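Local coordinates for Oxidored_FMN domain-containing protein ([Pseudomonas] geniculata N1, PDB 6L6J), which probably oxidises the amine 6-hydroxypseudooxynicotine, as an FMN- and [4Fe-4S]-containing flavoprotein that also binds ADP, at residues I498-I512 against E607-Q619. Numbering follows the deposited sequence.
Sequences IPGCDLPHVLTPEDI and EMAADAVVLVTGQ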
loop_
_atom_site.group_PDB
_atom_site.type_symbol
_atom_site.label_atom_id
_atom_site.label_comp_id
_atom_site.label_asym_id
_atom_site.label_seq_id
_atom_site.Cartn_x
_atom_site.Cartn_y
_atom_site.Cartn_z
ATOM N N ILE A 498 29.026 -18.009 7.097
ATOM C CA ILE A 498 28.531 -19.408 7.247
ATOM C C ILE A 498 29.591 -20.339 6.666
ATOM O O ILE A 498 30.049 -20.148 5.537
ATOM C CB ILE A 498 27.162 -19.645 6.585
ATOM C CG1 ILE A 498 26.107 -18.643 7.048
ATOM C CG2 ILE A 498 26.715 -21.083 6.831
ATOM C CD1 ILE A 498 24.754 -18.845 6.390
ATOM N N PRO A 499 30.024 -21.360 7.432
ATOM C CA PRO A 499 30.915 -22.394 6.901
ATOM C C PRO A 499 30.401 -22.999 5.583
ATOM O O PRO A 499 29.258 -23.465 5.515
ATOM C CB PRO A 499 30.968 -23.435 8.033
ATOM C CG PRO A 499 30.688 -22.629 9.310
ATOM C CD PRO A 499 29.735 -21.533 8.873
ATOM N N GLY A 500 31.255 -22.962 4.557
ATOM C CA GLY A 500 30.986 -23.578 3.249
ATOM C C GLY A 500 30.323 -22.605 2.302
ATOM O O GLY A 500 30.001 -23.007 1.154
ATOM N N CYS A 501 30.136 -21.356 2.743
ATOM C CA CYS A 501 29.525 -20.267 1.920
ATOM C C CYS A 501 30.329 -20.031 0.629
ATOM O O CYS A 501 29.729 -19.532 -0.315
ATOM C CB CYS A 501 29.403 -18.961 2.695
ATOM S SG CYS A 501 31.003 -18.274 3.187
ATOM N N ASP A 502 31.618 -20.386 0.579
ATOM C CA ASP A 502 32.480 -20.110 -0.607
ATOM C C ASP A 502 32.499 -21.319 -1.565
ATOM O O ASP A 502 33.110 -21.217 -2.643
ATOM C CB ASP A 502 33.862 -19.631 -0.165
ATOM C CG ASP A 502 33.852 -18.240 0.463
ATOM O OD1 ASP A 502 32.987 -17.400 0.077
ATOM O OD2 ASP A 502 34.709 -17.991 1.343
ATOM N N LEU A 503 31.798 -22.405 -1.245
ATOM C CA LEU A 503 31.632 -23.544 -2.189
ATOM C C LEU A 503 30.893 -23.061 -3.443
ATOM O O LEU A 503 29.954 -22.268 -3.360
ATOM C CB LEU A 503 30.910 -24.697 -1.486
ATOM C CG LEU A 503 31.636 -25.269 -0.264
ATOM C CD1 LEU A 503 30.684 -26.103 0.586
ATOM C CD2 LEU A 503 32.851 -26.086 -0.670
ATOM N N PRO A 504 31.309 -23.509 -4.655
ATOM C CA PRO A 504 30.797 -22.946 -5.911
ATOM C C PRO A 504 29.304 -23.205 -6.186
ATOM O O PRO A 504 28.743 -22.502 -7.000
ATOM C CB PRO A 504 31.646 -23.651 -6.985
ATOM C CG PRO A 504 32.043 -24.965 -6.326
ATOM C CD PRO A 504 32.296 -24.582 -4.886
ATOM N N HIS A 505 28.695 -24.190 -5.516
ATOM C CA HIS A 505 27.240 -24.470 -5.659
ATOM C C HIS A 505 26.416 -23.417 -4.883
ATOM O O HIS A 505 25.164 -23.383 -5.074
ATOM C CB HIS A 505 26.928 -25.932 -5.283
ATOM C CG HIS A 505 26.873 -26.196 -3.816
ATOM N ND1 HIS A 505 27.975 -26.035 -2.999
ATOM C CD2 HIS A 505 25.854 -26.601 -3.019
ATOM C CE1 HIS A 505 27.631 -26.322 -1.758
ATOM N NE2 HIS A 505 26.331 -26.661 -1.741
ATOM N N VAL A 506 27.072 -22.597 -4.038
ATOM C CA VAL A 506 26.413 -21.530 -3.217
ATOM C C VAL A 506 26.272 -20.248 -4.055
ATOM O O VAL A 506 27.267 -19.807 -4.665
ATOM C CB VAL A 506 27.163 -21.267 -1.902
ATOM C CG1 VAL A 506 26.453 -20.217 -1.050
ATOM C CG2 VAL A 506 27.357 -22.543 -1.099
ATOM N N LEU A 507 25.070 -19.671 -4.070
ATOM C CA LEU A 507 24.720 -18.479 -4.882
ATOM C C LEU A 507 24.109 -17.390 -3.988
ATOM O O LEU A 507 23.801 -17.646 -2.805
ATOM C CB LEU A 507 23.715 -18.897 -5.958
ATOM C CG LEU A 507 24.069 -20.150 -6.764
ATOM C CD1 LEU A 507 22.873 -20.629 -7.570
ATOM C CD2 LEU A 507 25.263 -19.896 -7.673
ATOM N N THR A 508 23.925 -16.215 -4.578
ATOM C CA THR A 508 23.249 -15.030 -3.998
ATOM C C THR A 508 22.194 -14.564 -4.989
ATOM O O THR A 508 22.204 -14.991 -6.144
ATOM C CB THR A 508 24.247 -13.899 -3.737
ATOM O OG1 THR A 508 24.289 -13.085 -4.907
ATOM C CG2 THR A 508 25.638 -14.389 -3.396
ATOM N N PRO A 509 21.250 -13.685 -4.582
ATOM C CA PRO A 509 20.284 -13.111 -5.515
ATOM C C PRO A 509 20.905 -12.516 -6.785
ATOM O O PRO A 509 20.212 -12.492 -7.768
ATOM C CB PRO A 509 19.606 -12.014 -4.679
ATOM C CG PRO A 509 19.692 -12.518 -3.262
ATOM C CD PRO A 509 21.012 -13.256 -3.200
ATOM N N GLU A 510 22.163 -12.059 -6.740
ATOM C CA GLU A 510 22.878 -11.485 -7.921
ATOM C C GLU A 510 22.821 -12.468 -9.106
ATOM O O GLU A 510 22.429 -12.043 -10.214
ATOM C CB GLU A 510 24.322 -11.113 -7.571
ATOM C CG GLU A 510 24.435 -9.878 -6.683
ATOM C CD GLU A 510 23.750 -8.616 -7.192
ATOM O OE1 GLU A 510 23.836 -8.326 -8.398
ATOM O OE2 GLU A 510 23.113 -7.924 -6.377
ATOM N N ASP A 511 23.140 -13.744 -8.859
ATOM C CA ASP A 511 23.150 -14.837 -9.872
ATOM C C ASP A 511 21.749 -15.029 -10.454
ATOM O O ASP A 511 21.638 -15.219 -11.680
ATOM C CB ASP A 511 23.677 -16.147 -9.275
ATOM C CG ASP A 511 25.100 -16.040 -8.744
ATOM O OD1 ASP A 511 25.984 -15.650 -9.531
ATOM O OD2 ASP A 511 25.306 -16.310 -7.543
ATOM N N ILE A 512 20.715 -14.991 -9.620
ATOM C CA ILE A 512 19.315 -15.253 -10.073
ATOM C C ILE A 512 18.810 -14.055 -10.869
ATOM O O ILE A 512 18.091 -14.272 -11.850
ATOM C CB ILE A 512 18.375 -15.582 -8.900
ATOM C CG1 ILE A 512 18.992 -16.620 -7.962
ATOM C CG2 ILE A 512 17.014 -16.022 -9.421
ATOM C CD1 ILE A 512 19.629 -17.807 -8.659
ATOM N N GLU A 607 20.061 -32.661 8.614
ATOM C CA GLU A 607 20.716 -32.488 7.291
ATOM C C GLU A 607 19.621 -32.420 6.217
ATOM O O GLU A 607 18.700 -33.262 6.238
ATOM C CB GLU A 607 21.753 -33.585 7.037
ATOM C CG GLU A 607 23.167 -33.213 7.464
ATOM C CD GLU A 607 24.273 -33.772 6.573
ATOM O OE1 GLU A 607 24.196 -33.556 5.346
ATOM O OE2 GLU A 607 25.208 -34.421 7.101
ATOM N N MET A 608 19.717 -31.413 5.348
ATOM C CA MET A 608 18.877 -31.255 4.139
ATOM C C MET A 608 19.778 -31.418 2.916
ATOM O O MET A 608 20.808 -30.727 2.830
ATOM C CB MET A 608 18.217 -29.875 4.084
ATOM C CG MET A 608 17.330 -29.566 5.284
ATOM S SD MET A 608 16.385 -28.016 5.117
ATOM C CE MET A 608 15.285 -28.238 6.514
ATOM N N ALA A 609 19.395 -32.301 2.001
ATOM C CA ALA A 609 20.029 -32.421 0.676
ATOM C C ALA A 609 19.815 -31.085 -0.050
ATOM O O ALA A 609 18.765 -30.448 0.157
ATOM C CB ALA A 609 19.458 -33.605 -0.059
ATOM N N ALA A 610 20.801 -30.639 -0.819
ATOM C CA ALA A 610 20.750 -29.350 -1.527
ATOM C C ALA A 610 21.852 -29.307 -2.591
ATOM O O ALA A 610 23.023 -29.146 -2.216
ATOM C CB ALA A 610 20.880 -28.231 -0.526
ATOM N N ASP A 611 21.480 -29.442 -3.862
ATOM C CA ASP A 611 22.444 -29.395 -4.983
ATOM C C ASP A 611 22.881 -27.940 -5.165
ATOM O O ASP A 611 24.059 -27.713 -5.487
ATOM C CB ASP A 611 21.842 -30.069 -6.214
ATOM C CG ASP A 611 21.608 -31.559 -5.996
ATOM O OD1 ASP A 611 22.568 -32.239 -5.524
ATOM O OD2 ASP A 611 20.468 -32.022 -6.267
ATOM N N ALA A 612 21.982 -26.987 -4.925
ATOM C CA ALA A 612 22.294 -25.539 -4.876
ATOM C C ALA A 612 21.764 -24.929 -3.568
ATOM O O ALA A 612 20.970 -25.606 -2.829
ATOM C CB ALA A 612 21.732 -24.843 -6.084
ATOM N N VAL A 613 22.218 -23.701 -3.287
ATOM C CA VAL A 613 21.898 -22.928 -2.050
ATOM C C VAL A 613 21.875 -21.454 -2.427
ATOM O O VAL A 613 22.923 -20.988 -2.931
ATOM C CB VAL A 613 22.943 -23.181 -0.946
ATOM C CG1 VAL A 613 22.762 -22.234 0.235
ATOM C CG2 VAL A 613 22.945 -24.633 -0.480
ATOM N N VAL A 614 20.754 -20.753 -2.224
ATOM C CA VAL A 614 20.748 -19.274 -2.423
ATOM C C VAL A 614 20.670 -18.624 -1.036
ATOM O O VAL A 614 19.685 -18.885 -0.295
ATOM C CB VAL A 614 19.649 -18.779 -3.383
ATOM C CG1 VAL A 614 19.943 -17.366 -3.853
ATOM C CG2 VAL A 614 19.473 -19.696 -4.585
ATOM N N LEU A 615 21.721 -17.877 -0.679
ATOM C CA LEU A 615 21.774 -17.029 0.535
ATOM C C LEU A 615 21.180 -15.640 0.228
ATOM O O LEU A 615 21.749 -14.909 -0.590
ATOM C CB LEU A 615 23.229 -16.945 1.009
ATOM C CG LEU A 615 23.879 -18.273 1.403
ATOM C CD1 LEU A 615 25.349 -18.088 1.725
ATOM C CD2 LEU A 615 23.177 -18.918 2.589
ATOM N N VAL A 616 20.046 -15.322 0.860
ATOM C CA VAL A 616 19.369 -13.990 0.802
ATOM C C VAL A 616 19.385 -13.403 2.220
ATOM O O VAL A 616 18.415 -13.656 2.979
ATOM C CB VAL A 616 17.932 -14.097 0.238
ATOM C CG1 VAL A 616 17.479 -12.774 -0.355
ATOM C CG2 VAL A 616 17.779 -15.199 -0.800
ATOM N N THR A 617 20.451 -12.663 2.565
ATOM C CA THR A 617 20.747 -12.231 3.965
ATOM C C THR A 617 21.017 -10.720 4.079
ATOM O O THR A 617 21.094 -10.227 5.216
ATOM C CB THR A 617 21.909 -13.049 4.551
ATOM O OG1 THR A 617 23.071 -12.756 3.779
ATOM C CG2 THR A 617 21.639 -14.539 4.545
ATOM N N GLY A 618 21.140 -9.987 2.978
ATOM C CA GLY A 618 21.320 -8.525 3.055
ATOM C C GLY A 618 22.099 -7.995 1.873
ATOM O O GLY A 618 22.458 -8.806 0.977
ATOM N N GLN A 619 22.296 -6.674 1.858
ATOM C CA GLN A 619 22.927 -5.920 0.747
ATOM C C GLN A 619 24.110 -5.135 1.322
ATOM O O GLN A 619 24.033 -4.758 2.491
ATOM C CB GLN A 619 21.910 -4.985 0.089
ATOM C CG GLN A 619 20.708 -5.671 -0.562
ATOM C CD GLN A 619 19.549 -4.720 -0.789
ATOM O OE1 GLN A 619 18.804 -4.348 0.130
ATOM N NE2 GLN A 619 19.373 -4.319 -2.033
HETATM O O HOH W 1 24.710 -27.738 -0.077
#
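Leu-507 pairs with the strand carrying Val-613 to Leu-615 through both of its backbone polar groups, a compact example of parallel β pairing. Its N donates to Val-613 O (2.8 Å, nearly straight at 163°), and its O accepts from Leu-615 N at 3.0 Å; a weak bond from Val-613 N to His-505 O precedes them. On one face of the sheet, Val-506 CG1 lies 3.7 Å from Leu-615 CD1, while the other methyl of that leucine, CD2, meets Ile-498 CD1. On the opposite face, Val-614 CG1 packs against the Thr-508–Pro-509 link and Ile-512, and beyond it Pro-509 CG crosses Val-616 CG1 at 3.7 Å. With CG between the backbone N and the carbonyl carbon (chi1 78°), the His-505 ring turns its CD2 edge to Asp-611 O at 3.2 Å, Val-506 CG2 against one face; a water links NE2 to Ala-610 O.

Further out, Thr-508 and Asp-511 form a capping box: OG1 accepts from Glu-510 N, and OD2 from Thr-508 N. Asp-511 also pairs with Arg-516, and strand 522-527 runs parallel to 612-621. Strand 506-507 thus passes through N-cap Thr-508 into the helix, backbone bonds setting the register and apolar side chains holding both against the sheet.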